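Local coordinates for protein CT_858 (PDB 3DPM) that is probably a serine-type endopeptidase, joining a PDZ domain to a catalytic region of the S41 peptidase family, at residues 456-461 with 481-486. Sequence-based numbering, arbitrary orientation.
Sequences PICVLI and RALIVG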
# COMPACT_ATOMS: atom_id res chain seq x y z
N PRO A 456 16.42 7.12 39.44
CA PRO A 456 16.77 5.81 38.88
C PRO A 456 15.59 4.95 38.41
O PRO A 456 14.48 5.03 38.96
CB PRO A 456 17.57 5.15 40.01
CG PRO A 456 17.03 5.79 41.23
CD PRO A 456 16.93 7.23 40.82
N ILE A 457 15.86 4.13 37.40
CA ILE A 457 14.84 3.28 36.79
C ILE A 457 15.25 1.82 36.66
O ILE A 457 16.41 1.50 36.42
CB ILE A 457 14.47 3.77 35.37
CG1 ILE A 457 14.12 5.26 35.41
CG2 ILE A 457 13.30 2.97 34.82
CD1 ILE A 457 13.93 5.88 34.03
N CYS A 458 14.26 0.95 36.83
CA CYS A 458 14.45 -0.48 36.69
C CYS A 458 13.50 -0.89 35.57
O CYS A 458 12.30 -0.62 35.65
CB CYS A 458 14.07 -1.22 37.97
SG CYS A 458 14.38 -3.00 37.88
N VAL A 459 14.04 -1.51 34.53
CA VAL A 459 13.25 -1.94 33.39
C VAL A 459 13.19 -3.47 33.31
O VAL A 459 14.23 -4.13 33.29
CB VAL A 459 13.86 -1.40 32.07
CG1 VAL A 459 13.00 -1.80 30.87
CG2 VAL A 459 13.98 0.11 32.14
N LEU A 460 11.97 -4.02 33.26
CA LEU A 460 11.76 -5.47 33.17
C LEU A 460 11.59 -5.90 31.71
O LEU A 460 10.68 -5.44 31.02
CB LEU A 460 10.52 -5.87 33.96
CG LEU A 460 10.45 -5.29 35.37
CD1 LEU A 460 9.24 -5.86 36.09
CD2 LEU A 460 11.74 -5.58 36.13
N ILE A 461 12.47 -6.80 31.25
CA ILE A 461 12.43 -7.27 29.87
C ILE A 461 12.38 -8.80 29.77
O ILE A 461 12.67 -9.51 30.74
CB ILE A 461 13.70 -6.82 29.11
CG1 ILE A 461 14.94 -7.37 29.82
CG2 ILE A 461 13.76 -5.29 29.04
CD1 ILE A 461 16.19 -7.33 28.98
N ARG A 481 21.29 4.66 31.99
CA ARG A 481 20.17 5.39 32.57
C ARG A 481 19.33 4.47 33.45
O ARG A 481 18.70 4.92 34.40
CB ARG A 481 19.27 5.95 31.47
CG ARG A 481 19.09 7.46 31.50
CD ARG A 481 17.92 7.90 32.35
NE ARG A 481 18.13 7.59 33.75
CZ ARG A 481 17.25 7.85 34.71
NH1 ARG A 481 16.09 8.42 34.42
NH2 ARG A 481 17.52 7.51 35.96
N ALA A 482 19.35 3.18 33.13
CA ALA A 482 18.54 2.23 33.88
C ALA A 482 19.16 0.87 34.15
O ALA A 482 20.17 0.49 33.56
CB ALA A 482 17.21 2.03 33.16
N LEU A 483 18.52 0.16 35.07
CA LEU A 483 18.89 -1.19 35.50
C LEU A 483 17.97 -2.09 34.68
O LEU A 483 16.75 -1.95 34.74
CB LEU A 483 18.58 -1.36 36.99
CG LEU A 483 19.40 -2.30 37.87
CD1 LEU A 483 18.47 -2.93 38.91
CD2 LEU A 483 20.08 -3.38 37.05
N ILE A 484 18.55 -2.99 33.90
CA ILE A 484 17.78 -3.89 33.06
C ILE A 484 17.67 -5.24 33.74
O ILE A 484 18.69 -5.89 33.99
CB ILE A 484 18.47 -4.07 31.69
CG1 ILE A 484 18.94 -2.70 31.18
CG2 ILE A 484 17.52 -4.71 30.71
CD1 ILE A 484 17.82 -1.67 31.03
N VAL A 485 16.44 -5.66 34.03
CA VAL A 485 16.21 -6.92 34.73
C VAL A 485 15.23 -7.85 34.01
O VAL A 485 14.21 -7.41 33.51
CB VAL A 485 15.69 -6.63 36.16
CG1 VAL A 485 15.31 -7.93 36.88
CG2 VAL A 485 16.76 -5.87 36.94
N GLY A 486 15.57 -9.14 33.98
CA GLY A 486 14.71 -10.13 33.33
C GLY A 486 15.50 -11.11 32.50
O GLY A 486 16.46 -11.72 32.98
O HOH W 1 18.95 4.35 37.19
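V459 lies at the middle of a parallel pairing between strands 457-461 and 482-486, using both its backbone N and O on the same neighbouring strand. V459 N donates to L483 O (2.8 Å), and V459 O accepts from V485 N in a practically straight bond (178°). L483 N to I457 O and I461 N to V485 O extend the pattern at either end, the latter being the more bent (160° at the hydrogen). Where direct pairing gives out, a water joins the strands, accepting from I457 N and donating to R481 O. The carbonyls of L483, V459 and V485 each also take a CA-H from the opposite strand, the shortest such contact running from L460 CA to V485 O (3.1 Å).

Apolar contacts line both faces. On one, the SG of C458 touches V485 CG2 at 3.8 Å, and L460 runs beside V485, its CD2 against V485 CB. On the other, A482 CB meets V459 CG2, while I461 reaches I484: its CG1 sits between the backbone N and the carbonyl carbon (chi1 59°), from where CD1 comes to 3.4 Å from I484 CG2.

The R481 side chain kinks twice along its length and places its guanidinium with one face against I457 CD1, which is 3.4 Å from NH1. NH2 bonds to K455 O and NH1 to L356 O, holding this group.

Helix 468-478 connects the two strands in a beta-alpha-beta unit and packs on V459, I461 and I484; helix 549-563 lies against L460, L483 and V485 on the other face. Within the mixed sheet, strand 333-337 flanks 457-461 and strand 534-535 flanks 482-486, both parallel to their neighbours.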